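PDB 3CNC: fiber protein from Human adenovirus 16, which forms the trimeric knob of the viral fiber and probably attaches the virus to host cells through receptors such as CD46. Local coordinates for residues Phe166-Thr171 and Leu206-Phe211; Leu53-Val58 and Tyr185-Ser190. All coordinates share one frame; numbering follows the deposited sequence.

In the fold
Interactions 1 and 2 both join the four-stranded antiparallel sheet of the knob to what lies across the core from it, and each is made wholly by buried side chains. Interaction 2 is the more central, its centre about 3 Å from that of the chain, where strand 51-60 of the other sheet faces strand 185-194. Interaction 1, centred about 12 Å from it, sets the neighbouring strand 165-174 against the segment that leads into strand 211-216. At the centre, leucine and methionine methyls meet beside the Phe-189 ring; farther out, a valine methyl lies on an aromatic face and a leucine meets a threonine. Segments of both contacts also touch a second subunit. A probable hydrogen bond from Thr-171 N to Ser-190 O ties the two together.

Interaction 1 of 2, residues Phe166-Thr171 and Leu206-Phe211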
loop_
_atom_site.group_PDB
_atom_site.type_symbol
_atom_site.label_atom_id
_atom_site.label_comp_id
_atom_site.label_asym_id
_atom_site.label_seq_id
_atom_site.Cartn_x
_atom_site.Cartn_y
_atom_site.Cartn_z
ATOM N N PHE A 166 12.716 -14.724 3.237
ATOM C CA PHE A 166 12.735 -14.449 4.663
ATOM C C PHE A 166 11.985 -13.147 4.917
ATOM O O PHE A 166 12.318 -12.105 4.357
ATOM C CB PHE A 166 14.169 -14.340 5.180
ATOM C CG PHE A 166 14.916 -15.643 5.169
ATOM C CD1 PHE A 166 15.400 -16.175 3.976
ATOM C CD2 PHE A 166 15.124 -16.349 6.352
ATOM C CE1 PHE A 166 16.082 -17.390 3.958
ATOM C CE2 PHE A 166 15.805 -17.569 6.347
ATOM C CZ PHE A 166 16.287 -18.090 5.142
ATOM N N PRO A 167 10.943 -13.199 5.753
ATOM C CA PRO A 167 10.147 -12.014 6.076
ATOM C C PRO A 167 10.921 -11.014 6.938
ATOM O O PRO A 167 11.593 -11.398 7.893
ATOM C CB PRO A 167 8.956 -12.605 6.817
ATOM C CG PRO A 167 9.586 -13.755 7.556
ATOM C CD PRO A 167 10.440 -14.383 6.475
ATOM N N LEU A 168 10.827 -9.738 6.581
ATOM C CA LEU A 168 11.491 -8.673 7.319
ATOM C C LEU A 168 10.428 -7.746 7.906
ATOM O O LEU A 168 9.634 -7.153 7.177
ATOM C CB LEU A 168 12.408 -7.866 6.393
ATOM C CG LEU A 168 13.513 -8.618 5.645
ATOM C CD1 LEU A 168 14.124 -7.694 4.614
ATOM C CD2 LEU A 168 14.594 -9.111 6.623
ATOM N N LYS A 169 10.404 -7.636 9.228
ATOM C CA LYS A 169 9.450 -6.766 9.895
ATOM C C LYS A 169 9.990 -5.346 9.823
ATOM O O LYS A 169 11.112 -5.063 10.254
ATOM C CB LYS A 169 9.241 -7.224 11.340
ATOM C CG LYS A 169 8.563 -8.588 11.408
ATOM C CD LYS A 169 8.408 -9.123 12.823
ATOM C CE LYS A 169 7.697 -10.476 12.803
ATOM N NZ LYS A 169 7.625 -11.106 14.150
ATOM N N VAL A 170 9.175 -4.464 9.250
ATOM C CA VAL A 170 9.533 -3.072 9.047
ATOM C C VAL A 170 8.816 -2.134 9.998
ATOM O O VAL A 170 7.605 -2.245 10.186
ATOM C CB VAL A 170 9.166 -2.640 7.624
ATOM C CG1 VAL A 170 9.564 -1.194 7.402
ATOM C CG2 VAL A 170 9.820 -3.572 6.618
ATOM N N THR A 171 9.558 -1.203 10.588
ATOM C CA THR A 171 8.957 -0.228 11.494
ATOM C C THR A 171 9.362 1.150 11.032
ATOM O O THR A 171 10.543 1.408 10.829
ATOM C CB THR A 171 9.448 -0.359 12.943
ATOM O OG1 THR A 171 9.188 -1.676 13.423
ATOM C CG2 THR A 171 8.716 0.640 13.835
ATOM N N LEU A 206 22.897 -7.745 0.012
ATOM C CA LEU A 206 21.701 -7.554 0.829
ATOM C C LEU A 206 20.664 -6.716 0.075
ATOM O O LEU A 206 20.905 -5.557 -0.261
ATOM C CB LEU A 206 22.087 -6.878 2.153
ATOM C CG LEU A 206 20.994 -6.281 3.041
ATOM C CD1 LEU A 206 19.977 -7.334 3.393
ATOM C CD2 LEU A 206 21.624 -5.718 4.302
ATOM N N ILE A 207 19.516 -7.328 -0.191
ATOM C CA ILE A 207 18.435 -6.669 -0.910
ATOM C C ILE A 207 17.115 -6.798 -0.151
ATOM O O ILE A 207 16.641 -7.911 0.090
ATOM C CB ILE A 207 18.233 -7.298 -2.321
ATOM C CG1 ILE A 207 19.520 -7.175 -3.141
ATOM C CG2 ILE A 207 17.062 -6.613 -3.051
ATOM C CD1 ILE A 207 19.453 -7.878 -4.498
ATOM N N THR A 208 16.538 -5.668 0.248
ATOM C CA THR A 208 15.234 -5.698 0.924
ATOM C C THR A 208 14.245 -5.395 -0.193
ATOM O O THR A 208 14.464 -4.472 -0.983
ATOM C CB THR A 208 15.098 -4.615 2.047
ATOM O OG1 THR A 208 15.243 -3.308 1.484
ATOM C CG2 THR A 208 16.181 -4.812 3.134
ATOM N N SER A 209 13.186 -6.186 -0.302
ATOM C CA SER A 209 12.224 -5.927 -1.359
ATOM C C SER A 209 11.436 -4.661 -1.007
ATOM O O SER A 209 11.372 -4.247 0.160
ATOM C CB SER A 209 11.290 -7.129 -1.567
ATOM O OG SER A 209 10.490 -7.394 -0.431
ATOM N N PRO A 210 10.851 -4.018 -2.024
ATOM C CA PRO A 210 10.057 -2.792 -1.908
ATOM C C PRO A 210 9.067 -2.734 -0.751
ATOM O O PRO A 210 8.211 -3.604 -0.606
ATOM C CB PRO A 210 9.353 -2.718 -3.267
ATOM C CG PRO A 210 10.412 -3.242 -4.196
ATOM C CD PRO A 210 10.923 -4.461 -3.430
ATOM N N PHE A 211 9.192 -1.705 0.078
ATOM C CA PHE A 211 8.247 -1.517 1.169
ATOM C C PHE A 211 7.382 -0.289 0.828
ATOM O O PHE A 211 7.913 0.766 0.465
ATOM C CB PHE A 211 8.964 -1.289 2.498
ATOM C CG PHE A 211 8.022 -1.025 3.641
ATOM C CD1 PHE A 211 7.133 -2.008 4.062
ATOM C CD2 PHE A 211 7.982 0.223 4.255
ATOM C CE1 PHE A 211 6.217 -1.749 5.074
ATOM C CE2 PHE A 211 7.065 0.494 5.272
ATOM C CZ PHE A 211 6.184 -0.491 5.681
#
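Val-170 and Phe-211 meet because each swings a carbon to the far side of its CA-CB bond from the main-chain nitrogen, CG1 in the valine (chi1 -179°) and the ring-bearing CG in the phenylalanine (chi1 177°). Approaching from opposite directions, they form a CH-pi contact: Val-170 CG1 lies 3.7 Å from the centroid of the Phe-211 ring, only 12° off the ring normal. The methyl thus sits over the middle of the face, while Val-170 CG2 is 4.0 Å from Phe-211 CD1. Two residues earlier on the strand, Leu-168 extends CD1 to the methyl of Thr-208, with 3.8 Å between Leu-168 CD1 and Thr-208 CG2, the two side chains crossing at about a right angle. Thr-208 has its polar branch elsewhere, for its OG1 is hydrogen-bonded to the backbone N of Leu-70 on strand 63-72. Trp-191 of strand 185-194 touches both Val-170 and Thr-208, and Ser-209 and Pro-210 pack on Tyr-153 and Tyr-151 of a second subunit. The chemistry implies a division of labour in Thr-208: its methyl joins an apolar interface held by dispersion and shape, while its buried hydroxyl is satisfied by a main-chain partner on the other sheet.

Interaction 2 of 2, residues Leu53-Val58 and Tyr185-Ser190; sequences LTLVLV and YAMNFS
Met-187 reaches out from strand 185-194 to meet the ends of Leu-55 and Leu-57 on strand 51-60. From CB, its CG runs anti to the backbone N (chi1 -174°), and the chain stays extended through SD; these inner atoms span the gap without themselves touching strand 51-60. A bend at the last torsion (chi3 95°) then turns the terminal methyl, which makes the contact. Met-187 CE meets Leu-55 CD2 tip to tip at 3.5 Å, and also lies 4.1 Å from Leu-57 CD2, so one methyl serves two alternate residues of the facing strand. The same CE sits at the edge of the Phe-189 ring, in its plane. Leu-55 spreads its other branch toward that ring, with CD1 4.1 Å from Phe-189 CZ. Leu-92 of strand 85-94 packs on both Leu-55 and Met-187, and the Phe-189 ring meets that of Phe-213 with planes about 70° apart. The backbones remain well separated: the segment axes come no nearer than 12.0 Å and their directions differ by 132°. Two sheets face to face at this spacing, bridged by apolar side chains such as these that meet end to end, are the mark of a beta sandwich, the fold of the adenovirus fiber knob.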
loop_
_atom_site.group_PDB
_atom_site.type_symbol
_atom_site.label_atom_id
_atom_site.label_comp_id
_atom_site.label_asym_id
_atom_site.label_seq_id
_atom_site.Cartn_x
_atom_site.Cartn_y
_atom_site.Cartn_z
ATOM N N LEU A 53 20.522 3.320 -0.700
ATOM C CA LEU A 53 19.165 3.556 -0.225
ATOM C C LEU A 53 18.300 4.177 -1.309
ATOM O O LEU A 53 18.628 5.241 -1.842
ATOM C CB LEU A 53 19.170 4.505 0.971
ATOM C CG LEU A 53 17.776 5.010 1.382
ATOM C CD1 LEU A 53 17.003 3.882 2.045
ATOM C CD2 LEU A 53 17.910 6.182 2.329
ATOM N N THR A 54 17.204 3.506 -1.649
ATOM C CA THR A 54 16.278 4.054 -2.637
ATOM C C THR A 54 15.028 4.471 -1.867
ATOM O O THR A 54 14.379 3.657 -1.211
ATOM C CB THR A 54 15.887 3.026 -3.700
ATOM O OG1 THR A 54 17.059 2.607 -4.401
ATOM C CG2 THR A 54 14.919 3.645 -4.706
ATOM N N LEU A 55 14.705 5.749 -1.922
ATOM C CA LEU A 55 13.542 6.236 -1.215
ATOM C C LEU A 55 12.801 7.206 -2.111
ATOM O O LEU A 55 13.391 8.143 -2.641
ATOM C CB LEU A 55 13.961 6.942 0.079
ATOM C CG LEU A 55 12.826 7.586 0.895
ATOM C CD1 LEU A 55 12.003 6.496 1.546
ATOM C CD2 LEU A 55 13.404 8.534 1.965
ATOM N N VAL A 56 11.510 6.968 -2.291
ATOM C CA VAL A 56 10.699 7.853 -3.106
ATOM C C VAL A 56 9.520 8.376 -2.286
ATOM O O VAL A 56 8.733 7.593 -1.741
ATOM C CB VAL A 56 10.139 7.138 -4.331
ATOM C CG1 VAL A 56 9.679 8.168 -5.362
ATOM C CG2 VAL A 56 11.190 6.193 -4.901
ATOM N N LEU A 57 9.418 9.696 -2.183
ATOM C CA LEU A 57 8.316 10.322 -1.456
ATOM C C LEU A 57 7.498 11.101 -2.487
ATOM O O LEU A 57 8.036 11.961 -3.186
ATOM C CB LEU A 57 8.857 11.270 -0.375
ATOM C CG LEU A 57 9.752 10.597 0.680
ATOM C CD1 LEU A 57 10.223 11.640 1.695
ATOM C CD2 LEU A 57 8.996 9.487 1.365
ATOM N N VAL A 58 6.210 10.795 -2.593
ATOM C CA VAL A 58 5.360 11.490 -3.560
ATOM C C VAL A 58 4.129 12.186 -2.955
ATOM O O VAL A 58 3.322 11.552 -2.273
ATOM C CB VAL A 58 4.855 10.524 -4.647
ATOM C CG1 VAL A 58 4.102 11.303 -5.711
ATOM C CG2 VAL A 58 6.024 9.756 -5.242
ATOM N N TYR A 185 12.172 17.588 11.561
ATOM C CA TYR A 185 11.427 16.369 11.253
ATOM C C TYR A 185 12.284 15.135 11.333
ATOM O O TYR A 185 13.503 15.209 11.188
ATOM C CB TYR A 185 10.828 16.445 9.853
ATOM C CG TYR A 185 10.060 17.710 9.614
ATOM C CD1 TYR A 185 10.691 18.841 9.100
ATOM C CD2 TYR A 185 8.714 17.801 9.967
ATOM C CE1 TYR A 185 10.000 20.034 8.947
ATOM C CE2 TYR A 185 8.011 18.994 9.821
ATOM C CZ TYR A 185 8.660 20.105 9.312
ATOM O OH TYR A 185 7.971 21.285 9.172
ATOM N N ALA A 186 11.638 13.996 11.548
ATOM C CA ALA A 186 12.349 12.734 11.627
ATOM C C ALA A 186 11.564 11.634 10.943
ATOM O O ALA A 186 10.332 11.614 10.986
ATOM C CB ALA A 186 12.612 12.345 13.097
ATOM N N MET A 187 12.296 10.710 10.329
ATOM C CA MET A 187 11.701 9.567 9.647
ATOM C C MET A 187 12.677 8.401 9.771
ATOM O O MET A 187 13.720 8.396 9.131
ATOM C CB MET A 187 11.452 9.910 8.177
ATOM C CG MET A 187 10.700 8.839 7.403
ATOM S SD MET A 187 10.076 9.478 5.827
ATOM C CE MET A 187 11.331 9.019 4.754
ATOM N N ASN A 188 12.351 7.418 10.600
ATOM C CA ASN A 188 13.240 6.277 10.787
ATOM C C ASN A 188 12.663 4.966 10.299
ATOM O O ASN A 188 11.471 4.693 10.464
ATOM C CB ASN A 188 13.625 6.122 12.262
ATOM C CG ASN A 188 14.325 7.342 12.801
ATOM O OD1 ASN A 188 14.832 8.160 12.037
ATOM N ND2 ASN A 188 14.370 7.470 14.120
ATOM N N PHE A 189 13.520 4.157 9.692
ATOM C CA PHE A 189 13.106 2.859 9.201
ATOM C C PHE A 189 14.020 1.814 9.811
ATOM O O PHE A 189 15.213 2.060 10.007
ATOM C CB PHE A 189 13.243 2.767 7.682
ATOM C CG PHE A 189 12.503 3.822 6.934
ATOM C CD1 PHE A 189 13.058 5.079 6.754
ATOM C CD2 PHE A 189 11.253 3.550 6.386
ATOM C CE1 PHE A 189 12.385 6.060 6.033
ATOM C CE2 PHE A 189 10.560 4.521 5.658
ATOM C CZ PHE A 189 11.122 5.777 5.479
ATOM N N SER A 190 13.450 0.662 10.130
ATOM C CA SER A 190 14.224 -0.447 10.657
ATOM C C SER A 190 13.608 -1.736 10.112
ATOM O O SER A 190 12.384 -1.877 10.069
ATOM C CB SER A 190 14.240 -0.462 12.200
ATOM O OG SER A 190 12.988 -0.800 12.760
#